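Local coordinates for 3-oxoacyl-[acyl-carrier-protein] reductase (Sinorhizobium meliloti, PDB 3U9L) that probably reduces 3-oxoacyl-[acyl-carrier-protein] with NADPH, as a short-chain dehydrogenase/reductase, at residues E23-A28 with D246-V251; S73-I78 with N126-P131; I88-H93 with L140-S145; G182-I187 with G257-R262. All coordinates share one frame; numbering follows the deposited sequence.

Interaction 1 (E23-A28 with D246-V251); sequences EALAGA and DAIVRV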
# COMPACT_ATOMS: atom_id res chain seq x y z
N GLU A 23 -19.18 -16.33 -13.66
CA GLU A 23 -20.31 -17.24 -13.86
C GLU A 23 -21.60 -16.70 -13.25
O GLU A 23 -22.66 -16.73 -13.87
CB GLU A 23 -19.98 -18.65 -13.33
CG GLU A 23 -18.74 -19.20 -14.00
CD GLU A 23 -18.30 -20.60 -13.48
OE1 GLU A 23 -18.69 -20.99 -12.34
OE2 GLU A 23 -17.55 -21.30 -14.23
N ALA A 24 -21.54 -16.20 -12.02
CA ALA A 24 -22.77 -15.65 -11.42
C ALA A 24 -23.32 -14.43 -12.16
O ALA A 24 -24.54 -14.27 -12.32
CB ALA A 24 -22.54 -15.32 -9.92
N LEU A 25 -22.43 -13.56 -12.63
CA LEU A 25 -22.87 -12.39 -13.37
C LEU A 25 -23.50 -12.81 -14.70
O LEU A 25 -24.47 -12.23 -15.15
CB LEU A 25 -21.75 -11.40 -13.62
CG LEU A 25 -21.37 -10.60 -12.35
CD1 LEU A 25 -20.00 -9.93 -12.58
CD2 LEU A 25 -22.48 -9.57 -12.01
N ALA A 26 -22.92 -13.83 -15.32
CA ALA A 26 -23.46 -14.31 -16.59
C ALA A 26 -24.83 -14.99 -16.29
O ALA A 26 -25.78 -14.88 -17.06
CB ALA A 26 -22.49 -15.27 -17.21
N GLY A 27 -24.93 -15.67 -15.15
CA GLY A 27 -26.19 -16.25 -14.74
C GLY A 27 -27.27 -15.19 -14.58
O GLY A 27 -28.46 -15.47 -14.77
N ALA A 28 -26.87 -13.99 -14.21
CA ALA A 28 -27.80 -12.90 -13.98
C ALA A 28 -28.14 -12.25 -15.29
O ALA A 28 -28.86 -11.27 -15.31
CB ALA A 28 -27.24 -11.88 -13.02
N ASP A 246 -21.89 -13.65 -4.93
CA ASP A 246 -23.29 -13.23 -4.82
C ASP A 246 -23.35 -11.77 -4.37
O ASP A 246 -24.21 -11.05 -4.82
CB ASP A 246 -24.06 -14.13 -3.86
CG ASP A 246 -24.17 -15.58 -4.37
OD1 ASP A 246 -24.49 -15.82 -5.61
OD2 ASP A 246 -23.90 -16.48 -3.53
N ALA A 247 -22.40 -11.34 -3.53
CA ALA A 247 -22.34 -9.90 -3.18
C ALA A 247 -22.12 -9.06 -4.41
O ALA A 247 -22.68 -7.99 -4.54
CB ALA A 247 -21.24 -9.62 -2.14
N ILE A 248 -21.30 -9.54 -5.34
CA ILE A 248 -21.03 -8.76 -6.55
C ILE A 248 -22.22 -8.65 -7.52
O ILE A 248 -22.48 -7.59 -8.11
CB ILE A 248 -19.77 -9.25 -7.29
CG1 ILE A 248 -18.57 -8.93 -6.42
CG2 ILE A 248 -19.65 -8.55 -8.68
CD1 ILE A 248 -17.30 -9.60 -6.86
N VAL A 249 -22.93 -9.76 -7.70
CA VAL A 249 -24.15 -9.76 -8.50
C VAL A 249 -25.12 -8.75 -7.90
O VAL A 249 -25.70 -7.97 -8.64
CB VAL A 249 -24.80 -11.17 -8.51
CG1 VAL A 249 -26.22 -11.11 -9.08
CG2 VAL A 249 -23.87 -12.18 -9.24
N ARG A 250 -25.27 -8.75 -6.57
CA ARG A 250 -26.13 -7.73 -5.89
C ARG A 250 -25.67 -6.30 -6.09
O ARG A 250 -26.49 -5.42 -6.30
CB ARG A 250 -26.27 -7.99 -4.38
CG ARG A 250 -27.30 -9.04 -4.06
CD ARG A 250 -27.55 -9.21 -2.51
NE ARG A 250 -26.29 -9.50 -1.81
CZ ARG A 250 -25.90 -10.70 -1.38
NH1 ARG A 250 -26.70 -11.77 -1.55
NH2 ARG A 250 -24.71 -10.81 -0.80
N VAL A 251 -24.37 -6.03 -6.00
CA VAL A 251 -23.91 -4.66 -6.34
C VAL A 251 -24.28 -4.25 -7.76
O VAL A 251 -24.82 -3.16 -8.01
CB VAL A 251 -22.38 -4.55 -6.14
CG1 VAL A 251 -21.84 -3.24 -6.70
CG2 VAL A 251 -22.03 -4.70 -4.64
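The backbone N of A28 is shared between two carbonyl oxygens, and both belong to residues that, like A28 itself, press against the helix of D246-V251: it lies 3.0 Å from A24 O and 3.1 Å from L25 O, each bond weak, as expected where helix 16-27 runs out. No hydrogen bond crosses between the segments, so the contact itself is apolar and turns on V249. A chi1 of 168°, which sets CG1 across from the backbone nitrogen, lets V249 spread its two methyls along the facing helix. CG2 is driven against A24 CB at 3.5 Å, tighter than ordinary carbon-carbon contact, while CG1 meets A28 CB at 4.1 Å, just over one turn further on. The axes of the short segments approach to 9.2 Å and cross at -41°. Both helices pack on the same face of the parallel Rossmann sheet of the short-chain dehydrogenases: L25 and I248 each also touch I92 of the strand 90-93 beneath. L25 serves both neighbours through its two branches. CD2 sits 3.9 Å from V249 CA, the two side chains running antiparallel, and CD1 reaches I248 CG2 at 4.2 Å, where the side chains meet nearly perpendicular. On the sheet side L25 and A26 rest on V32, whereas A247 and V251 lie against V263 of the strand 262-265.

Interaction 2 (S73-I78 with N126-P131); sequences SVDRAI and NRAALP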
# COMPACT_ATOMS: atom_id res chain seq x y z
N SER A 73 -0.87 -6.60 -24.37
CA SER A 73 -1.97 -7.53 -24.13
C SER A 73 -3.27 -6.84 -23.67
O SER A 73 -4.36 -7.09 -24.19
CB SER A 73 -1.57 -8.59 -23.12
OG SER A 73 -2.63 -9.52 -23.01
N VAL A 74 -3.15 -6.01 -22.65
CA VAL A 74 -4.29 -5.29 -22.10
C VAL A 74 -4.97 -4.47 -23.19
O VAL A 74 -6.20 -4.52 -23.35
CB VAL A 74 -3.85 -4.38 -20.90
CG1 VAL A 74 -4.98 -3.44 -20.49
CG2 VAL A 74 -3.44 -5.24 -19.74
N ASP A 75 -4.20 -3.71 -23.95
CA ASP A 75 -4.76 -2.80 -24.97
C ASP A 75 -5.55 -3.58 -26.00
O ASP A 75 -6.66 -3.24 -26.35
CB ASP A 75 -3.67 -2.04 -25.72
CG ASP A 75 -3.08 -0.87 -24.91
OD1 ASP A 75 -3.63 -0.50 -23.86
OD2 ASP A 75 -2.03 -0.33 -25.32
N ARG A 76 -4.96 -4.67 -26.47
CA ARG A 76 -5.59 -5.52 -27.46
C ARG A 76 -6.93 -6.00 -26.98
O ARG A 76 -7.90 -5.98 -27.72
CB ARG A 76 -4.67 -6.72 -27.74
CG ARG A 76 -5.16 -7.58 -28.91
CD ARG A 76 -4.26 -8.83 -29.12
NE ARG A 76 -4.80 -9.72 -30.17
CZ ARG A 76 -5.74 -10.65 -29.96
NH1 ARG A 76 -6.25 -10.83 -28.73
NH2 ARG A 76 -6.17 -11.39 -30.97
N ALA A 77 -6.98 -6.49 -25.74
CA ALA A 77 -8.20 -7.09 -25.20
C ALA A 77 -9.29 -6.03 -25.04
O ALA A 77 -10.46 -6.32 -25.21
CB ALA A 77 -7.91 -7.72 -23.88
N ILE A 78 -8.91 -4.82 -24.63
CA ILE A 78 -9.88 -3.73 -24.48
C ILE A 78 -10.40 -3.31 -25.84
O ILE A 78 -11.59 -3.10 -26.02
CB ILE A 78 -9.27 -2.50 -23.77
CG1 ILE A 78 -8.90 -2.86 -22.33
CG2 ILE A 78 -10.23 -1.25 -23.85
CD1 ILE A 78 -9.99 -3.34 -21.51
N ASN A 126 -6.84 0.14 -16.16
CA ASN A 126 -7.54 1.42 -16.09
C ASN A 126 -7.15 2.40 -17.22
O ASN A 126 -8.01 3.07 -17.81
CB ASN A 126 -7.32 2.07 -14.71
CG ASN A 126 -8.23 1.48 -13.67
OD1 ASN A 126 -9.32 1.07 -13.98
ND2 ASN A 126 -7.77 1.42 -12.44
N ARG A 127 -5.85 2.51 -17.48
CA ARG A 127 -5.41 3.43 -18.49
C ARG A 127 -5.98 3.05 -19.88
O ARG A 127 -6.24 3.94 -20.72
CB ARG A 127 -3.89 3.54 -18.51
CG ARG A 127 -3.39 4.54 -17.43
CD ARG A 127 -1.82 4.58 -17.34
NE ARG A 127 -1.17 4.87 -18.63
CZ ARG A 127 -1.09 6.07 -19.19
NH1 ARG A 127 -0.50 6.20 -20.38
NH2 ARG A 127 -1.60 7.15 -18.58
N ALA A 128 -6.20 1.76 -20.10
CA ALA A 128 -6.83 1.28 -21.35
C ALA A 128 -8.34 1.49 -21.40
O ALA A 128 -8.89 1.93 -22.42
CB ALA A 128 -6.48 -0.26 -21.57
N ALA A 129 -9.03 1.16 -20.33
CA ALA A 129 -10.47 1.15 -20.27
C ALA A 129 -11.13 2.46 -19.94
O ALA A 129 -12.14 2.77 -20.45
CB ALA A 129 -10.99 0.08 -19.33
N LEU A 130 -10.50 3.20 -19.06
CA LEU A 130 -11.07 4.42 -18.62
C LEU A 130 -11.40 5.49 -19.68
O LEU A 130 -12.39 6.12 -19.56
CB LEU A 130 -10.32 4.98 -17.40
CG LEU A 130 -10.48 4.34 -16.03
CD1 LEU A 130 -9.73 5.07 -15.03
CD2 LEU A 130 -11.91 4.28 -15.66
N PRO A 131 -10.57 5.66 -20.68
CA PRO A 131 -10.91 6.62 -21.74
C PRO A 131 -12.27 6.27 -22.30
O PRO A 131 -13.01 7.15 -22.52
CB PRO A 131 -9.81 6.34 -22.77
CG PRO A 131 -8.67 6.00 -21.92
CD PRO A 131 -9.13 5.56 -20.58
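I78 and V74 hold the methyl of A128 between two neighbouring helices, 71-85 and 108-136, which flank strand 90-93 in sequence and pack beside each other in the Rossmann fold. The short helical segments run nearly parallel, 24° apart, with axes 9.3 Å from each other. The A128 methyl is the centre of the contact: CB lies 3.6 Å from I78 CG1 and 3.7 Å from V74 CG1, and D75 OD1 is also 3.7 Å from this methyl. In I78, chi1 (-65°) sets CG1 against A128 CB and CG2 near A128 O, while chi2 (-58°) brings CD1 to A129 CB at 4.2 Å. D75 is not polar-bonded across the contact; its OD1 accepts from Q71 NE2, one turn earlier, and that bond helps to position the carboxylate beside the methyl. Further out, V74 also touches R124 and V125, I78 touches I88 and H132, and L130 packs on Y174 and L178 of helix 158-179. R127 is engaged by the second subunit, NH2 forming a salt bridge with D208 of that subunit. Helix 108-136 kinks at P131, whose N makes no bond to the preceding turn, whereas L130 N still bonds to N126 O at 2.8 Å.

Interaction 3 (I88-H93 with L140-S145); sequences IDVLIH and LLIWIS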
# COMPACT_ATOMS: atom_id res chain seq x y z
N ILE A 88 -17.71 -0.57 -22.06
CA ILE A 88 -17.67 -1.43 -20.89
C ILE A 88 -18.46 -0.79 -19.79
O ILE A 88 -18.21 0.37 -19.46
CB ILE A 88 -16.23 -1.69 -20.44
CG1 ILE A 88 -15.47 -2.38 -21.57
CG2 ILE A 88 -16.22 -2.50 -19.13
CD1 ILE A 88 -14.00 -2.49 -21.36
N ASP A 89 -19.48 -1.49 -19.27
CA ASP A 89 -20.36 -0.92 -18.25
C ASP A 89 -19.79 -1.11 -16.86
O ASP A 89 -20.01 -0.26 -15.99
CB ASP A 89 -21.76 -1.51 -18.26
CG ASP A 89 -22.52 -1.21 -19.55
OD1 ASP A 89 -22.54 -0.04 -20.01
OD2 ASP A 89 -23.09 -2.16 -20.14
N VAL A 90 -19.13 -2.25 -16.64
CA VAL A 90 -18.60 -2.65 -15.34
C VAL A 90 -17.19 -3.23 -15.55
O VAL A 90 -16.98 -4.16 -16.38
CB VAL A 90 -19.50 -3.74 -14.65
CG1 VAL A 90 -18.99 -4.10 -13.26
CG2 VAL A 90 -20.95 -3.30 -14.59
N LEU A 91 -16.24 -2.70 -14.81
CA LEU A 91 -14.86 -3.12 -14.86
C LEU A 91 -14.53 -3.70 -13.48
O LEU A 91 -14.67 -3.00 -12.44
CB LEU A 91 -13.97 -1.93 -15.21
CG LEU A 91 -12.46 -2.13 -15.20
CD1 LEU A 91 -12.15 -3.25 -16.22
CD2 LEU A 91 -11.69 -0.84 -15.54
N ILE A 92 -14.18 -4.99 -13.45
CA ILE A 92 -13.90 -5.68 -12.19
C ILE A 92 -12.42 -6.02 -12.06
O ILE A 92 -11.89 -6.91 -12.75
CB ILE A 92 -14.83 -6.93 -11.94
CG1 ILE A 92 -16.32 -6.60 -12.24
CG2 ILE A 92 -14.65 -7.46 -10.51
CD1 ILE A 92 -17.31 -7.82 -11.97
N HIS A 93 -11.74 -5.25 -11.20
CA HIS A 93 -10.34 -5.47 -10.95
C HIS A 93 -10.17 -6.61 -9.93
O HIS A 93 -10.42 -6.44 -8.73
CB HIS A 93 -9.67 -4.21 -10.40
CG HIS A 93 -9.52 -3.13 -11.42
ND1 HIS A 93 -8.59 -3.18 -12.42
CD2 HIS A 93 -10.20 -1.95 -11.57
CE1 HIS A 93 -8.66 -2.07 -13.14
NE2 HIS A 93 -9.63 -1.33 -12.66
N LEU A 140 -19.09 1.51 -13.89
CA LEU A 140 -18.87 1.10 -12.50
C LEU A 140 -17.59 0.38 -12.45
O LEU A 140 -17.39 -0.56 -13.26
CB LEU A 140 -19.97 0.17 -12.02
CG LEU A 140 -19.88 -0.56 -10.66
CD1 LEU A 140 -19.95 0.41 -9.44
CD2 LEU A 140 -21.02 -1.58 -10.58
N LEU A 141 -16.70 0.82 -11.55
CA LEU A 141 -15.49 0.09 -11.21
C LEU A 141 -15.75 -0.67 -9.94
O LEU A 141 -16.23 -0.10 -8.92
CB LEU A 141 -14.29 1.05 -10.96
CG LEU A 141 -13.36 1.32 -12.11
CD1 LEU A 141 -14.29 1.83 -13.27
CD2 LEU A 141 -12.37 2.37 -11.73
N ILE A 142 -15.42 -1.95 -9.96
CA ILE A 142 -15.47 -2.74 -8.75
C ILE A 142 -14.07 -3.25 -8.50
O ILE A 142 -13.43 -3.84 -9.39
CB ILE A 142 -16.48 -3.96 -8.92
CG1 ILE A 142 -17.89 -3.46 -9.25
CG2 ILE A 142 -16.49 -4.86 -7.71
CD1 ILE A 142 -18.92 -4.57 -9.38
N TRP A 143 -13.57 -3.06 -7.29
CA TRP A 143 -12.23 -3.54 -6.97
C TRP A 143 -12.39 -4.66 -5.96
O TRP A 143 -13.20 -4.54 -5.02
CB TRP A 143 -11.43 -2.39 -6.33
CG TRP A 143 -11.27 -1.14 -7.20
CD1 TRP A 143 -12.24 -0.20 -7.50
CD2 TRP A 143 -10.07 -0.70 -7.83
NE1 TRP A 143 -11.69 0.83 -8.29
CE2 TRP A 143 -10.36 0.55 -8.49
CE3 TRP A 143 -8.76 -1.20 -7.88
CZ2 TRP A 143 -9.39 1.25 -9.20
CZ3 TRP A 143 -7.80 -0.48 -8.55
CH2 TRP A 143 -8.12 0.72 -9.22
N ILE A 144 -11.65 -5.74 -6.11
CA ILE A 144 -11.63 -6.78 -5.06
C ILE A 144 -10.47 -6.46 -4.20
O ILE A 144 -9.30 -6.58 -4.62
CB ILE A 144 -11.47 -8.22 -5.61
CG1 ILE A 144 -12.43 -8.47 -6.76
CG2 ILE A 144 -11.56 -9.28 -4.45
CD1 ILE A 144 -13.85 -8.19 -6.42
N SER A 145 -10.76 -6.01 -3.00
CA SER A 145 -9.74 -5.54 -2.14
C SER A 145 -9.48 -6.72 -1.19
O SER A 145 -9.58 -7.88 -1.63
CB SER A 145 -10.27 -4.34 -1.37
OG SER A 145 -9.28 -3.75 -0.57
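V90 and I142, with I92 and I144, form the apolar centre on one face of two adjacent parallel strands. V90 CG1 lies 3.9 Å from I142 CD1, two residues beyond V90's bridge partner L140, and I92 CG2 meets I142 CG2 at 4.2 Å. On the reverse face L91 packs on L141, and beyond them the H93 ring stacks on the six-membered ring of W143, centroids 4.4 Å apart and planes inclined by 28°. H93 CD2 sits over the centre of the indole's benzene ring. Bridged on the same face and with similar first torsions (H93 -71°, W143 -60°), the two side chains run alongside each other in the same direction. Backbone bonds then stitch the strands in parallel register, alternating between them: L91 N to L140 O, I142 N to L91 O, H93 N to I142 O and I144 N to H93 O all span 2.8 to 3.0 Å, that of I142 being almost straight. The pairing begins less straight, with L140 N reaching D89 O at 2.9 Å. At the polar edge, H93 NE2 is bonded to N126 OD1, which, with the stack, helps hold the ring's rotation. In the Rossmann sheet, strand 90-93 pairs on its other side with strand 7-10 and strand 139-144 with strand 183-190; helices 108-136 and 158-179 cover the H93-W143 face.

Interaction 4 (G182-I187 with G257-R262); sequences GIETSI and GKRPFR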
# COMPACT_ATOMS: atom_id res chain seq x y z
N GLY A 182 -19.07 10.90 -13.79
CA GLY A 182 -20.19 9.99 -13.70
C GLY A 182 -19.89 8.51 -13.39
O GLY A 182 -20.82 7.67 -13.43
N ILE A 183 -18.63 8.18 -13.11
CA ILE A 183 -18.22 6.80 -12.88
C ILE A 183 -18.30 6.41 -11.38
O ILE A 183 -17.78 7.10 -10.51
CB ILE A 183 -16.86 6.51 -13.49
CG1 ILE A 183 -16.99 6.60 -15.03
CG2 ILE A 183 -16.32 5.11 -13.11
CD1 ILE A 183 -15.58 6.77 -15.67
N GLU A 184 -19.00 5.33 -11.13
CA GLU A 184 -19.27 4.86 -9.79
C GLU A 184 -18.18 3.86 -9.36
O GLU A 184 -17.55 3.24 -10.21
CB GLU A 184 -20.62 4.16 -9.78
CG GLU A 184 -21.33 4.21 -8.42
CD GLU A 184 -22.85 3.89 -8.51
OE1 GLU A 184 -23.34 3.81 -9.69
OE2 GLU A 184 -23.50 3.74 -7.41
N THR A 185 -18.01 3.69 -8.06
CA THR A 185 -17.04 2.75 -7.51
C THR A 185 -17.67 1.93 -6.41
O THR A 185 -18.40 2.47 -5.54
CB THR A 185 -15.86 3.49 -6.87
OG1 THR A 185 -15.12 4.19 -7.88
CG2 THR A 185 -14.90 2.48 -6.20
N SER A 186 -17.35 0.65 -6.39
CA SER A 186 -17.72 -0.18 -5.28
C SER A 186 -16.53 -1.13 -4.98
O SER A 186 -15.90 -1.68 -5.91
CB SER A 186 -19.05 -0.91 -5.60
OG SER A 186 -19.36 -1.78 -4.52
N ILE A 187 -16.17 -1.28 -3.69
CA ILE A 187 -15.02 -2.03 -3.32
C ILE A 187 -15.49 -3.24 -2.49
O ILE A 187 -16.19 -3.11 -1.49
CB ILE A 187 -14.02 -1.23 -2.47
CG1 ILE A 187 -13.55 0.04 -3.24
CG2 ILE A 187 -12.84 -2.15 -2.10
CD1 ILE A 187 -12.62 1.06 -2.52
N GLY A 257 -26.16 4.93 -8.83
CA GLY A 257 -26.23 5.94 -7.80
C GLY A 257 -26.57 5.44 -6.41
O GLY A 257 -26.37 6.17 -5.43
N LYS A 258 -27.10 4.23 -6.29
CA LYS A 258 -27.35 3.67 -4.95
C LYS A 258 -26.43 2.48 -4.58
O LYS A 258 -26.73 1.75 -3.63
CB LYS A 258 -28.81 3.22 -4.81
CG LYS A 258 -29.86 4.36 -5.02
CD LYS A 258 -31.26 3.89 -4.48
CE LYS A 258 -32.11 3.10 -5.52
NZ LYS A 258 -32.61 3.96 -6.69
N ARG A 259 -25.36 2.28 -5.31
CA ARG A 259 -24.41 1.22 -4.93
C ARG A 259 -23.58 1.51 -3.67
O ARG A 259 -23.08 2.63 -3.48
CB ARG A 259 -23.52 0.90 -6.13
CG ARG A 259 -24.37 0.41 -7.28
CD ARG A 259 -23.54 0.03 -8.45
NE ARG A 259 -24.32 -0.68 -9.46
CZ ARG A 259 -24.66 -0.17 -10.65
NH1 ARG A 259 -24.25 1.04 -11.01
NH2 ARG A 259 -25.35 -0.91 -11.52
N PRO A 260 -23.39 0.49 -2.81
CA PRO A 260 -22.58 0.72 -1.60
C PRO A 260 -21.16 1.00 -2.04
O PRO A 260 -20.75 0.42 -3.04
CB PRO A 260 -22.60 -0.64 -0.88
CG PRO A 260 -23.25 -1.67 -1.89
CD PRO A 260 -23.66 -0.93 -3.12
N PHE A 261 -20.43 1.81 -1.27
CA PHE A 261 -19.00 2.03 -1.51
C PHE A 261 -18.08 0.80 -1.18
O PHE A 261 -17.20 0.51 -1.95
CB PHE A 261 -18.53 3.27 -0.73
CG PHE A 261 -17.11 3.67 -1.04
CD1 PHE A 261 -16.78 4.16 -2.29
CD2 PHE A 261 -16.11 3.56 -0.08
CE1 PHE A 261 -15.48 4.53 -2.59
CE2 PHE A 261 -14.79 3.95 -0.36
CZ PHE A 261 -14.48 4.43 -1.63
N ARG A 262 -18.36 0.11 -0.10
CA ARG A 262 -17.67 -1.12 0.26
C ARG A 262 -18.64 -2.21 0.65
O ARG A 262 -19.64 -1.92 1.25
CB ARG A 262 -16.70 -0.94 1.40
CG ARG A 262 -15.56 -0.10 1.14
CD ARG A 262 -14.67 -0.07 2.31
NE ARG A 262 -13.55 0.78 2.05
CZ ARG A 262 -12.47 0.44 1.41
NH1 ARG A 262 -11.54 1.33 1.22
NH2 ARG A 262 -12.18 -0.80 1.23
O HOH W 1 -20.46 3.40 -4.34
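The edge of the parallel Rossmann sheet is built here, where the loop after helix 242-252 runs alongside strand 183-190 before becoming strand 262-265. E184 anchors the loop with its extended side chain. Its OE1 takes G257 N at 3.2 Å, almost straight at 174°, and from the opposite face of the carboxylate R259 NH1, also 3.2 Å away, in a salt bridge; the planes of the two charged groups are 57° apart. OE2 receives R259 N at 3.2 Å, nearly along its C-O axis. The remaining guanidinium nitrogens of R259 bond to V251 O and V252 O at the end of helix 242-252, so the arginine ties helix, loop and strand together. Next along, one water donates to T185 O (2.6 Å) and to R259 O (2.9 Å), and S186 OG bonds to P260 O at 3.0 Å. Backbone-to-backbone pairing starts when I187 N meets F261 O at 2.7 Å. I187 CD1 touches F261 CZ and lies over one face of the R262 guanidinium, which D168 and D280 hold by salt bridges. This progression, from side-chain and water bonds to a parallel bridge of I187 with R262, adds the seventh strand of the short-chain dehydrogenase sheet.

Overall arrangement
Interaction 3 lies nearest the centre of the chain, about 8 Å from it, and touches all the others. Interaction 1 covers its V90-I142 face, with L25 CD1 3.5 Å from I92 CD1. Interaction 2 packs on the reverse face, where A129 CB is 4.0 Å from L91 CD2. Interaction 4 extends the same sheet, as L141 O and S186 N are 2.9 Å apart. Interactions 1 and 4 also meet, V251 CG1 lying 3.6 Å from S186 OG, whereas 1 and 2, on opposite faces, have centres about 23 Å apart. I144 O, in interaction 3, bonds K164 NZ, probably the lysine of the family's catalytic YxxxK motif.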